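Local structure of DyP2 (Amycolatopsis sp. ATCC 39116, 4G2C) at residues A[65-70]-A[404-409]; A[162-167]-A[480-485]; A[224-229]-A[374-379]. The protein is a haem-containing multifunctional dye peroxidase from a lignin-reactive bacterium, which probably uses hydrogen peroxide to oxidise dyes and perhaps lignin-related compounds. One frame throughout, in Å; residues are numbered along the deposited sequence.

Interaction 1: residues A[65-70]-A[404-409]. With HEM (protoporphyrin IX containing Fe), chain C; ACT (acetate ion), chain T.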
loop_
_atom_site.group_PDB
_atom_site.type_symbol
_atom_site.label_atom_id
_atom_site.label_comp_id
_atom_site.label_asym_id
_atom_site.label_seq_id
_atom_site.Cartn_x
_atom_site.Cartn_y
_atom_site.Cartn_z
ATOM N N ASP A 65 4.248 8.327 -10.738
ATOM C CA ASP A 65 3.510 9.558 -10.428
ATOM C C ASP A 65 2.385 9.739 -11.432
ATOM O O ASP A 65 1.391 10.396 -11.165
ATOM C CB ASP A 65 4.446 10.773 -10.455
ATOM C CG ASP A 65 5.513 10.718 -9.374
ATOM O OD1 ASP A 65 5.242 10.175 -8.275
ATOM O OD2 ASP A 65 6.626 11.221 -9.616
ATOM N N ARG A 66 2.568 9.154 -12.605
ATOM C CA ARG A 66 1.502 9.019 -13.580
ATOM C C ARG A 66 1.342 7.534 -13.746
ATOM O O ARG A 66 2.306 6.837 -14.053
ATOM C CB ARG A 66 1.892 9.662 -14.918
ATOM C CG ARG A 66 1.879 11.188 -14.905
ATOM C CD ARG A 66 0.494 11.703 -14.532
ATOM N NE ARG A 66 0.304 13.096 -14.919
ATOM C CZ ARG A 66 -0.528 13.503 -15.875
ATOM N NH1 ARG A 66 -1.270 12.619 -16.541
ATOM N NH2 ARG A 66 -0.622 14.800 -16.160
ATOM N N LEU A 67 0.132 7.049 -13.519
ATOM C CA LEU A 67 -0.137 5.624 -13.580
ATOM C C LEU A 67 -1.441 5.347 -14.305
ATOM O O LEU A 67 -2.479 5.930 -13.990
ATOM C CB LEU A 67 -0.204 5.038 -12.166
ATOM C CG LEU A 67 -0.700 3.598 -12.051
ATOM C CD1 LEU A 67 0.328 2.642 -12.641
ATOM C CD2 LEU A 67 -0.983 3.260 -10.598
ATOM N N THR A 68 -1.372 4.452 -15.282
ATOM C CA THR A 68 -2.562 3.933 -15.942
ATOM C C THR A 68 -2.766 2.488 -15.508
ATOM O O THR A 68 -1.829 1.702 -15.557
ATOM C CB THR A 68 -2.420 4.003 -17.490
ATOM O OG1 THR A 68 -2.792 5.312 -17.944
ATOM C CG2 THR A 68 -3.311 2.960 -18.170
ATOM N N VAL A 69 -3.975 2.159 -15.049
ATOM C CA VAL A 69 -4.325 0.800 -14.631
ATOM C C VAL A 69 -5.350 0.235 -15.604
ATOM O O VAL A 69 -6.368 0.875 -15.865
ATOM C CB VAL A 69 -4.985 0.777 -13.233
ATOM C CG1 VAL A 69 -5.226 -0.644 -12.787
ATOM C CG2 VAL A 69 -4.139 1.535 -12.200
ATOM N N LEU A 70 -5.088 -0.962 -16.125
ATOM C CA LEU A 70 -5.969 -1.600 -17.100
ATOM C C LEU A 70 -6.372 -2.985 -16.620
ATOM O O LEU A 70 -5.520 -3.841 -16.408
ATOM C CB LEU A 70 -5.276 -1.703 -18.457
ATOM C CG LEU A 70 -4.904 -0.403 -19.186
ATOM C CD1 LEU A 70 -4.156 -0.726 -20.474
ATOM C CD2 LEU A 70 -6.142 0.451 -19.482
ATOM N N LEU A 404 -5.768 4.551 -4.860
ATOM C CA LEU A 404 -5.671 3.265 -5.513
ATOM C C LEU A 404 -4.740 2.445 -4.621
ATOM O O LEU A 404 -3.528 2.460 -4.802
ATOM C CB LEU A 404 -5.121 3.401 -6.941
ATOM C CG LEU A 404 -5.920 4.175 -8.003
ATOM C CD1 LEU A 404 -5.180 4.157 -9.339
ATOM C CD2 LEU A 404 -7.319 3.622 -8.188
ATOM N N PHE A 405 -5.298 1.776 -3.618
ATOM C CA PHE A 405 -4.455 1.020 -2.698
ATOM C C PHE A 405 -3.850 -0.186 -3.403
ATOM O O PHE A 405 -4.557 -0.974 -4.023
ATOM C CB PHE A 405 -5.232 0.582 -1.449
ATOM C CG PHE A 405 -4.409 -0.253 -0.491
ATOM C CD1 PHE A 405 -3.597 0.352 0.460
ATOM C CD2 PHE A 405 -4.424 -1.641 -0.567
ATOM C CE1 PHE A 405 -2.826 -0.406 1.328
ATOM C CE2 PHE A 405 -3.659 -2.409 0.300
ATOM C CZ PHE A 405 -2.859 -1.792 1.254
ATOM N N MET A 406 -2.535 -0.327 -3.329
ATOM C CA MET A 406 -1.869 -1.491 -3.920
ATOM C C MET A 406 -0.818 -2.041 -2.967
ATOM O O MET A 406 -0.169 -1.270 -2.263
ATOM C CB MET A 406 -1.244 -1.112 -5.269
ATOM C CG MET A 406 -2.289 -0.749 -6.319
ATOM S SD MET A 406 -1.598 -0.310 -7.912
ATOM C CE MET A 406 -1.446 1.467 -7.678
ATOM N N ALA A 407 -0.653 -3.367 -2.939
ATOM C CA ALA A 407 0.371 -3.999 -2.095
ATOM C C ALA A 407 0.776 -5.368 -2.625
ATOM O O ALA A 407 -0.033 -6.073 -3.217
ATOM C CB ALA A 407 -0.109 -4.115 -0.653
ATOM N N PHE A 408 2.040 -5.730 -2.418
ATOM C CA PHE A 408 2.508 -7.076 -2.694
ATOM C C PHE A 408 2.596 -7.849 -1.383
ATOM O O PHE A 408 3.082 -7.317 -0.380
ATOM C CB PHE A 408 3.863 -7.049 -3.399
ATOM C CG PHE A 408 3.788 -6.594 -4.826
ATOM C CD1 PHE A 408 3.180 -7.390 -5.790
ATOM C CD2 PHE A 408 4.307 -5.369 -5.205
ATOM C CE1 PHE A 408 3.096 -6.979 -7.115
ATOM C CE2 PHE A 408 4.233 -4.954 -6.519
ATOM C CZ PHE A 408 3.623 -5.766 -7.484
ATOM N N ASN A 409 2.064 -9.073 -1.399
ATOM C CA ASN A 409 2.096 -10.011 -0.281
ATOM C C ASN A 409 2.615 -11.361 -0.769
ATOM O O ASN A 409 2.331 -11.780 -1.911
ATOM C CB ASN A 409 0.695 -10.296 0.253
ATOM C CG ASN A 409 0.020 -9.092 0.862
ATOM O OD1 ASN A 409 -1.124 -9.204 1.289
ATOM N ND2 ASN A 409 0.709 -7.942 0.915
HETATM C CHA HEM C . 0.843 4.220 6.732
HETATM C CHB HEM C . -2.961 6.691 4.985
HETATM C CHC HEM C . -5.043 2.558 3.508
HETATM C CHD HEM C . -1.661 0.090 5.935
HETATM C C1A HEM C . 0.007 5.252 6.375
HETATM C C2A HEM C . 0.281 6.659 6.578
HETATM C C3A HEM C . -0.768 7.333 6.090
HETATM C C4A HEM C . -1.734 6.383 5.564
HETATM C CMA HEM C . -0.943 8.861 6.078
HETATM C CAA HEM C . 1.566 7.235 7.237
HETATM C CBA HEM C . 2.669 7.354 6.181
HETATM C CGA HEM C . 3.440 6.064 6.016
HETATM O O1A HEM C . 3.958 5.518 7.007
HETATM O O2A HEM C . 3.549 5.560 4.880
HETATM C C1B HEM C . -3.878 5.808 4.433
HETATM C C2B HEM C . -5.140 6.128 3.769
HETATM C C3B HEM C . -5.700 4.970 3.366
HETATM C C4B HEM C . -4.818 3.891 3.737
HETATM C CMB HEM C . -5.719 7.555 3.598
HETATM C CAB HEM C . -7.023 4.736 2.602
HETATM C CBB HEM C . -7.593 5.717 1.899
HETATM C C1C HEM C . -4.348 1.531 4.106
HETATM C C2C HEM C . -4.746 0.132 4.129
HETATM C C3C HEM C . -3.793 -0.547 4.789
HETATM C C4C HEM C . -2.778 0.400 5.204
HETATM C CMC HEM C . -6.022 -0.461 3.467
HETATM C CAC HEM C . -3.770 -2.060 5.115
HETATM C CBC HEM C . -4.894 -2.794 5.116
HETATM C C1D HEM C . -0.658 0.954 6.319
HETATM C C2D HEM C . 0.599 0.533 6.879
HETATM C C3D HEM C . 1.366 1.827 7.101
HETATM C C4D HEM C . 0.510 2.890 6.680
HETATM C CMD HEM C . 1.054 -0.909 7.163
HETATM C CAD HEM C . 2.750 1.998 7.696
HETATM C CBD HEM C . 2.543 1.789 9.182
HETATM C CGD HEM C . 3.931 1.807 9.759
HETATM O O1D HEM C . 4.765 0.979 9.305
HETATM O O2D HEM C . 4.192 2.682 10.628
HETATM N NA HEM C . -1.212 5.118 5.752
HETATM N NB HEM C . -3.725 4.435 4.385
HETATM N NC HEM C . -3.141 1.657 4.775
HETATM N ND HEM C . -0.666 2.341 6.221
HETATM FE FE HEM C . -2.315 3.452 5.429
HETATM C C ACT T . -1.738 9.043 -16.408
HETATM O O ACT T . -0.999 9.510 -17.318
HETATM O OXT ACT T . -1.600 9.502 -15.239
HETATM C CH3 ACT T . -2.744 7.977 -16.699
#

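Interaction 2: residues A[162-167]-A[480-485]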
loop_
_atom_site.group_PDB
_atom_site.type_symbol
_atom_site.label_atom_id
_atom_site.label_comp_id
_atom_site.label_asym_id
_atom_site.label_seq_id
_atom_site.Cartn_x
_atom_site.Cartn_y
_atom_site.Cartn_z
ATOM N N GLN A 162 -17.405 -7.081 -12.641
ATOM C CA GLN A 162 -17.163 -7.978 -13.776
ATOM C C GLN A 162 -16.063 -8.974 -13.454
ATOM O O GLN A 162 -15.282 -8.766 -12.531
ATOM C CB GLN A 162 -16.754 -7.181 -15.018
ATOM C CG GLN A 162 -17.572 -5.919 -15.238
ATOM C CD GLN A 162 -19.051 -6.224 -15.411
ATOM O OE1 GLN A 162 -19.438 -6.964 -16.319
ATOM N NE2 GLN A 162 -19.883 -5.668 -14.530
ATOM N N THR A 163 -15.990 -10.054 -14.221
ATOM C CA THR A 163 -14.925 -11.027 -14.019
ATOM C C THR A 163 -13.639 -10.542 -14.665
ATOM O O THR A 163 -13.580 -10.299 -15.868
ATOM C CB THR A 163 -15.303 -12.430 -14.521
ATOM O OG1 THR A 163 -16.292 -12.982 -13.641
ATOM C CG2 THR A 163 -14.072 -13.358 -14.522
ATOM N N ILE A 164 -12.614 -10.387 -13.840
ATOM C CA ILE A 164 -11.342 -9.826 -14.272
ATOM C C ILE A 164 -10.294 -10.918 -14.365
ATOM O O ILE A 164 -10.156 -11.749 -13.460
ATOM C CB ILE A 164 -10.879 -8.751 -13.288
ATOM C CG1 ILE A 164 -11.895 -7.605 -13.263
ATOM C CG2 ILE A 164 -9.466 -8.263 -13.626
ATOM C CD1 ILE A 164 -11.634 -6.591 -12.178
ATOM N N ASP A 165 -9.550 -10.906 -15.465
ATOM C CA ASP A 165 -8.528 -11.908 -15.688
ATOM C C ASP A 165 -7.122 -11.366 -15.447
ATOM O O ASP A 165 -6.234 -12.097 -15.001
ATOM C CB ASP A 165 -8.664 -12.492 -17.092
ATOM C CG ASP A 165 -9.915 -13.348 -17.235
ATOM O OD1 ASP A 165 -10.117 -14.222 -16.368
ATOM O OD2 ASP A 165 -10.699 -13.134 -18.192
ATOM N N ALA A 166 -6.925 -10.082 -15.712
ATOM C CA ALA A 166 -5.582 -9.539 -15.660
ATOM C C ALA A 166 -5.534 -8.043 -15.349
ATOM O O ALA A 166 -6.473 -7.294 -15.633
ATOM C CB ALA A 166 -4.848 -9.844 -16.971
ATOM N N VAL A 167 -4.428 -7.598 -14.768
ATOM C CA VAL A 167 -4.233 -6.164 -14.616
ATOM C C VAL A 167 -2.933 -5.735 -15.269
ATOM O O VAL A 167 -1.930 -6.453 -15.225
ATOM C CB VAL A 167 -4.243 -5.727 -13.141
ATOM C CG1 VAL A 167 -3.072 -6.369 -12.385
ATOM C CG2 VAL A 167 -4.187 -4.211 -13.047
ATOM N N GLU A 480 -9.604 -6.342 -6.582
ATOM C CA GLU A 480 -9.392 -7.765 -6.894
ATOM C C GLU A 480 -8.001 -8.233 -6.478
ATOM O O GLU A 480 -7.108 -7.409 -6.237
ATOM C CB GLU A 480 -9.638 -8.028 -8.397
ATOM C CG GLU A 480 -9.482 -9.480 -8.846
ATOM C CD GLU A 480 -10.368 -10.467 -8.075
ATOM O OE1 GLU A 480 -11.516 -10.721 -8.502
ATOM O OE2 GLU A 480 -9.908 -11.011 -7.052
ATOM N N TYR A 481 -7.816 -9.550 -6.391
ATOM C CA TYR A 481 -6.501 -10.117 -6.080
ATOM C C TYR A 481 -5.847 -10.711 -7.318
ATOM O O TYR A 481 -6.508 -11.369 -8.120
ATOM C CB TYR A 481 -6.598 -11.224 -5.028
ATOM C CG TYR A 481 -7.126 -10.813 -3.685
ATOM C CD1 TYR A 481 -6.725 -9.624 -3.089
ATOM C CD2 TYR A 481 -8.039 -11.623 -3.006
ATOM C CE1 TYR A 481 -7.207 -9.253 -1.835
ATOM C CE2 TYR A 481 -8.531 -11.265 -1.761
ATOM C CZ TYR A 481 -8.115 -10.076 -1.174
ATOM O OH TYR A 481 -8.598 -9.711 0.070
ATOM N N PHE A 482 -4.538 -10.503 -7.439
ATOM C CA PHE A 482 -3.766 -10.943 -8.601
ATOM C C PHE A 482 -2.432 -11.593 -8.172
ATOM O O PHE A 482 -2.065 -11.597 -7.005
ATOM C CB PHE A 482 -3.422 -9.749 -9.493
ATOM C CG PHE A 482 -4.619 -8.966 -10.011
ATOM C CD1 PHE A 482 -5.232 -7.996 -9.227
ATOM C CD2 PHE A 482 -5.075 -9.152 -11.306
ATOM C CE1 PHE A 482 -6.301 -7.255 -9.712
ATOM C CE2 PHE A 482 -6.138 -8.418 -11.793
ATOM C CZ PHE A 482 -6.753 -7.469 -11.001
ATOM N N PHE A 483 -1.693 -12.105 -9.138
ATOM C CA PHE A 483 -0.351 -12.577 -8.904
ATOM C C PHE A 483 0.504 -11.967 -10.011
ATOM O O PHE A 483 0.161 -12.091 -11.189
ATOM C CB PHE A 483 -0.334 -14.108 -8.982
ATOM C CG PHE A 483 0.990 -14.731 -8.645
ATOM C CD1 PHE A 483 1.434 -14.783 -7.331
ATOM C CD2 PHE A 483 1.776 -15.290 -9.634
ATOM C CE1 PHE A 483 2.662 -15.369 -7.012
ATOM C CE2 PHE A 483 2.997 -15.887 -9.324
ATOM C CZ PHE A 483 3.442 -15.925 -8.010
ATOM N N MET A 484 1.589 -11.282 -9.659
ATOM C CA MET A 484 2.560 -10.917 -10.686
ATOM C C MET A 484 3.532 -12.080 -10.852
ATOM O O MET A 484 4.336 -12.360 -9.972
ATOM C CB MET A 484 3.338 -9.631 -10.372
ATOM C CG MET A 484 2.610 -8.556 -9.591
ATOM S SD MET A 484 1.069 -7.860 -10.227
ATOM C CE MET A 484 -0.089 -9.128 -9.754
ATOM N N PRO A 485 3.440 -12.781 -11.981
ATOM C CA PRO A 485 4.312 -13.931 -12.233
ATOM C C PRO A 485 5.685 -13.507 -12.709
ATOM O O PRO A 485 5.925 -12.333 -12.995
ATOM C CB PRO A 485 3.581 -14.679 -13.349
ATOM C CG PRO A 485 2.812 -13.622 -14.051
ATOM C CD PRO A 485 2.402 -12.631 -13.016
HETATM O O HOH W 1 -11.853 -12.601 -11.036
#

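Interaction 3: residues A[224-229]-A[374-379]. With HEM (protoporphyrin IX containing Fe), chain C; ACT (acetate ion), chain O; ACT (acetate ion), chain X.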
loop_
_atom_site.group_PDB
_atom_site.type_symbol
_atom_site.label_atom_id
_atom_site.label_comp_id
_atom_site.label_asym_id
_atom_site.label_seq_id
_atom_site.Cartn_x
_atom_site.Cartn_y
_atom_site.Cartn_z
ATOM N N PRO A 224 8.689 -1.928 4.360
ATOM C CA PRO A 224 9.626 -3.050 4.530
ATOM C C PRO A 224 10.746 -2.958 3.492
ATOM O O PRO A 224 10.461 -2.737 2.319
ATOM C CB PRO A 224 8.755 -4.280 4.249
ATOM C CG PRO A 224 7.648 -3.764 3.352
ATOM C CD PRO A 224 7.367 -2.374 3.885
ATOM N N LEU A 225 12.000 -3.082 3.917
ATOM C CA LEU A 225 13.118 -3.044 2.976
ATOM C C LEU A 225 13.696 -4.447 2.765
ATOM O O LEU A 225 14.226 -5.054 3.698
ATOM C CB LEU A 225 14.208 -2.076 3.451
ATOM C CG LEU A 225 13.719 -0.644 3.733
ATOM C CD1 LEU A 225 14.844 0.302 4.156
ATOM C CD2 LEU A 225 12.973 -0.098 2.504
ATOM N N PHE A 226 13.583 -4.957 1.541
ATOM C CA PHE A 226 14.031 -6.308 1.228
ATOM C C PHE A 226 15.481 -6.334 0.746
ATOM O O PHE A 226 16.104 -7.384 0.687
ATOM C CB PHE A 226 13.108 -6.944 0.175
ATOM C CG PHE A 226 11.653 -6.845 0.516
ATOM C CD1 PHE A 226 11.099 -7.678 1.479
ATOM C CD2 PHE A 226 10.839 -5.886 -0.098
ATOM C CE1 PHE A 226 9.751 -7.578 1.815
ATOM C CE2 PHE A 226 9.494 -5.784 0.224
ATOM C CZ PHE A 226 8.942 -6.638 1.180
ATOM N N LEU A 227 16.003 -5.169 0.391
ATOM C CA LEU A 227 17.349 -5.052 -0.159
ATOM C C LEU A 227 18.285 -4.415 0.858
ATOM O O LEU A 227 17.954 -3.404 1.495
ATOM C CB LEU A 227 17.331 -4.226 -1.451
ATOM C CG LEU A 227 16.330 -4.766 -2.482
ATOM C CD1 LEU A 227 16.342 -3.937 -3.770
ATOM C CD2 LEU A 227 16.617 -6.232 -2.773
ATOM N N THR A 228 19.451 -5.022 1.015
ATOM C CA THR A 228 20.391 -4.583 2.028
ATOM C C THR A 228 20.856 -3.178 1.711
ATOM O O THR A 228 21.112 -2.390 2.618
ATOM C CB THR A 228 21.599 -5.535 2.108
ATOM O OG1 THR A 228 21.141 -6.835 2.505
ATOM C CG2 THR A 228 22.601 -5.035 3.126
ATOM N N GLU A 229 20.955 -2.880 0.413
ATOM C CA GLU A 229 21.359 -1.561 -0.074
ATOM C C GLU A 229 20.323 -0.504 0.324
ATOM O O GLU A 229 20.647 0.674 0.486
ATOM C CB GLU A 229 21.513 -1.566 -1.611
ATOM C CG GLU A 229 22.688 -2.392 -2.179
ATOM C CD GLU A 229 22.442 -3.901 -2.199
ATOM O OE1 GLU A 229 21.339 -4.346 -1.823
ATOM O OE2 GLU A 229 23.365 -4.650 -2.594
ATOM N N ALA A 374 4.707 -4.664 1.677
ATOM C CA ALA A 374 5.091 -3.641 0.720
ATOM C C ALA A 374 3.874 -2.921 0.118
ATOM O O ALA A 374 3.088 -3.521 -0.610
ATOM C CB ALA A 374 5.888 -4.277 -0.387
ATOM N N ARG A 375 3.743 -1.630 0.402
ATOM C CA ARG A 375 2.653 -0.829 -0.139
ATOM C C ARG A 375 3.148 -0.094 -1.383
ATOM O O ARG A 375 4.249 0.471 -1.384
ATOM C CB ARG A 375 2.152 0.171 0.908
ATOM C CG ARG A 375 1.570 -0.464 2.191
ATOM C CD ARG A 375 1.136 0.620 3.228
ATOM N NE ARG A 375 2.315 1.278 3.797
ATOM C CZ ARG A 375 2.465 2.586 3.973
ATOM N NH1 ARG A 375 1.486 3.439 3.654
ATOM N NH2 ARG A 375 3.609 3.037 4.480
ATOM N N ARG A 376 2.337 -0.102 -2.438
ATOM C CA ARG A 376 2.719 0.512 -3.708
ATOM C C ARG A 376 1.558 1.294 -4.306
ATOM O O ARG A 376 1.401 1.331 -5.526
ATOM C CB ARG A 376 3.137 -0.576 -4.704
ATOM C CG ARG A 376 4.242 -1.493 -4.203
ATOM C CD ARG A 376 5.597 -0.800 -4.280
ATOM N NE ARG A 376 6.674 -1.717 -3.926
ATOM C CZ ARG A 376 7.309 -1.721 -2.755
ATOM N NH1 ARG A 376 6.983 -0.833 -1.820
ATOM N NH2 ARG A 376 8.275 -2.608 -2.523
ATOM N N GLY A 377 0.742 1.909 -3.451
ATOM C CA GLY A 377 -0.465 2.585 -3.890
ATOM C C GLY A 377 -0.207 3.889 -4.617
ATOM O O GLY A 377 0.907 4.411 -4.613
ATOM N N GLN A 378 -1.237 4.413 -5.270
ATOM C CA GLN A 378 -1.145 5.743 -5.861
ATOM C C GLN A 378 -2.489 6.429 -5.717
ATOM O O GLN A 378 -3.538 5.778 -5.827
ATOM C CB GLN A 378 -0.705 5.672 -7.329
ATOM C CG GLN A 378 -0.427 7.023 -7.998
ATOM C CD GLN A 378 0.535 7.898 -7.219
ATOM O OE1 GLN A 378 0.171 8.473 -6.196
ATOM N NE2 GLN A 378 1.768 8.008 -7.701
ATOM N N THR A 379 -2.462 7.728 -5.414
ATOM C CA THR A 379 -3.703 8.503 -5.327
ATOM C C THR A 379 -4.411 8.649 -6.680
ATOM O O THR A 379 -3.789 8.587 -7.743
ATOM C CB THR A 379 -3.447 9.914 -4.763
ATOM O OG1 THR A 379 -2.284 10.482 -5.387
ATOM C CG2 THR A 379 -3.234 9.851 -3.255
HETATM C CHA HEM C . 0.843 4.220 6.732
HETATM C CHB HEM C . -2.961 6.691 4.985
HETATM C CHC HEM C . -5.043 2.558 3.508
HETATM C CHD HEM C . -1.661 0.090 5.935
HETATM C C1A HEM C . 0.007 5.252 6.375
HETATM C C2A HEM C . 0.281 6.659 6.578
HETATM C C3A HEM C . -0.768 7.333 6.090
HETATM C C4A HEM C . -1.734 6.383 5.564
HETATM C CMA HEM C . -0.943 8.861 6.078
HETATM C CAA HEM C . 1.566 7.235 7.237
HETATM C CBA HEM C . 2.669 7.354 6.181
HETATM C CGA HEM C . 3.440 6.064 6.016
HETATM O O1A HEM C . 3.958 5.518 7.007
HETATM O O2A HEM C . 3.549 5.560 4.880
HETATM C C1B HEM C . -3.878 5.808 4.433
HETATM C C2B HEM C . -5.140 6.128 3.769
HETATM C C3B HEM C . -5.700 4.970 3.366
HETATM C C4B HEM C . -4.818 3.891 3.737
HETATM C CMB HEM C . -5.719 7.555 3.598
HETATM C CAB HEM C . -7.023 4.736 2.602
HETATM C CBB HEM C . -7.593 5.717 1.899
HETATM C C1C HEM C . -4.348 1.531 4.106
HETATM C C2C HEM C . -4.746 0.132 4.129
HETATM C C3C HEM C . -3.793 -0.547 4.789
HETATM C C4C HEM C . -2.778 0.400 5.204
HETATM C CMC HEM C . -6.022 -0.461 3.467
HETATM C CAC HEM C . -3.770 -2.060 5.115
HETATM C CBC HEM C . -4.894 -2.794 5.116
HETATM C C1D HEM C . -0.658 0.954 6.319
HETATM C C2D HEM C . 0.599 0.533 6.879
HETATM C C3D HEM C . 1.366 1.827 7.101
HETATM C C4D HEM C . 0.510 2.890 6.680
HETATM C CMD HEM C . 1.054 -0.909 7.163
HETATM C CAD HEM C . 2.750 1.998 7.696
HETATM C CBD HEM C . 2.543 1.789 9.182
HETATM C CGD HEM C . 3.931 1.807 9.759
HETATM O O1D HEM C . 4.765 0.979 9.305
HETATM O O2D HEM C . 4.192 2.682 10.628
HETATM N NA HEM C . -1.212 5.118 5.752
HETATM N NB HEM C . -3.725 4.435 4.385
HETATM N NC HEM C . -3.141 1.657 4.775
HETATM N ND HEM C . -0.666 2.341 6.221
HETATM FE FE HEM C . -2.315 3.452 5.429
HETATM C C ACT O . 1.348 4.153 -0.600
HETATM O O ACT O . 2.520 3.699 -0.592
HETATM O OXT ACT O . 0.405 3.334 -0.430
HETATM C CH3 ACT O . 1.086 5.613 -0.813
HETATM C C ACT X . 10.799 0.280 -1.200
HETATM O O ACT X . 10.142 0.594 -2.218
HETATM O OXT ACT X . 10.568 -0.861 -0.717
HETATM C CH3 ACT X . 11.806 1.221 -0.600
HETATM O O HOH W 2 8.656 -1.687 0.450
#

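Interaction 1: residues A[65-70]-A[404-409]
The methyl groups of Leu67, Val69, Leu404 and Met406 meet between two flat groups that stand on the outer flanks of this contact. One is the Phe405 ring, which carries the haem methyl CMC over one face, offset toward the rim. Phe405 CE1 comes within 3.4 Å of the haem carbon C2C. The other is the Arg66 guanidinium, which receives an acetate, probably from the crystallisation liquor, at its edge and in its plane. Arg66 NH1 bonds to the acetate O at 3.2 Å and more weakly to OXT.

Between these flanks the meeting is wholly aliphatic. Leu67 and Met406 reach toward each other tip to tip, CD2 against CE at 3.5 Å, tighter than usual for two methyl carbons. Met406 extends straight through its SD and then bends at the last torsion (chi3 -91°), which turns CE toward the leucine. Val69 and Leu404 repeat the pattern less tightly, with CG2 4.0 Å from CD1.

Strand segments 66-70 and 404-409 belong to separate sheets; their axes cross at 82° and come no nearer than 11.3 Å. Strand 66-74 takes its backbone partners from its own sheet, among them Gly201 and Leu170, and opens with a classic beta bulge at Asp65 and Arg66, opposite Asp172. Strand 402-409 pairs with strands 267-278 and 374-380.

With methyl tips alone joining the strands here, cohesion rests on dispersion and burial, while on strand 402-409 the intervening Phe405 packs against the cofactor.

Interaction 2: residues A[162-167]-A[480-485]
Val167 and Phe482 supply the aromatic part of this contact, a CH-pi interaction. The valine CG1 sits over the ring face, 3.7 Å from the centroid and 15° off the normal. That methyl occupies the crowded position between the backbone N and the carbonyl carbon (chi1 63°), which lays it on the ring.

Apolar packing continues at Phe482 CE2, which touches Val167 CB at 3.6 Å and Ile164 CG2 at 3.8 Å, and both aliphatic chains cross the phenylalanine at about a right angle. The backbone of Ala166 also lies against CE2.

Polar linkage passes through a water, which donates to Ile164 O and, at 3.2 Å, to Glu480 OE1. The other oxygen of this buried carboxylate, OE2, accepts Tyr481 N at 2.6 Å through its anti lone pair, in a nearly straight bond of 169°. Ala141 N also bonds to OE2, so both carboxylate oxygens are engaged.

Asp165 and Ala166 form a classic beta bulge opposite Leu72 where the chain enters strand 166-172. Packing of one antiparallel sheet on another, here through an aromatic side chain of strand 474-484, is consistent with the paired ferredoxin-like halves of DyP peroxidases.

Interaction 3: residues A[224-229]-A[374-379]
Pro224 and Phe226 approach Ala374 from two directions. The proline ring sets CG 3.5 Å from Ala374 N, against the backbone of the strand, while Phe226 brings CE2 to within 4.0 Å of Ala374 CB. That methyl lies in the plane of the phenyl ring, at its edge, and is therefore met by a rim rather than a face.

The same methyl lies under the Arg376 guanidinium, 3.5 Å from its plane, with an acetate, probably from the crystallisation liquor, over the opposite face. In the guanidinium plane, at its edge, a water accepts from Arg376 NH1 at 2.9 Å and lies close to Pro224 O. NH1 also donates to Arg375 O, at 3.1 Å, from above the carbonyl plane. The group is anchored chiefly beyond the two segments, where Asn57 O takes NE and Ile58 O takes NH2.

Arg375 turns the other way, to the haem. Its chain bends at chi3 (-70°) and lays one guanidinium face over the porphyrin, with C4D 3.2 Å from the guanidinium plane. The propionate oxygen O2A meets the edge in plane, gripped by NH2 at 2.6 Å with an N-H...O angle of 165° and more weakly by NH1. Ser222 O, just before segment 224-229, also receives NH2, and Gln223 NE2 binds Arg375 O. A leucine in place of Arg375 would probably cost propionate O2A the short NH2 bond and uncover part of the porphyrin face.

Neighbouring arginines are thus divided between tasks: Arg376 ties the strand to surrounding carbonyls, and Arg375 holds a haem propionate while also bonding Ser222 O, which couples the loop before Pro224 to the cofactor.

All three contacts are largely buried, yet their chemistry changes toward the cofactor. Interactions 1 and 2 join the same two sheets: strands 66-74 and 166-172 are neighbours in one, while strands 402-409 and 474-484 both flank strand 267-278 in the other. They touch through Val69 CG1 and Val167 CG2 and are mainly apolar, interaction 2 adding a ring and a bridging water. Interaction 3 has a small apolar core around Ala374, flanked by arginines that bind water and the haem propionate, and includes the partly exposed Pro224. Its strand 374-380 pairs antiparallel with strand 402-409, probably through Leu404 N to Gln378 O, so interactions 1 and 3 share a sheet and both reach the haem.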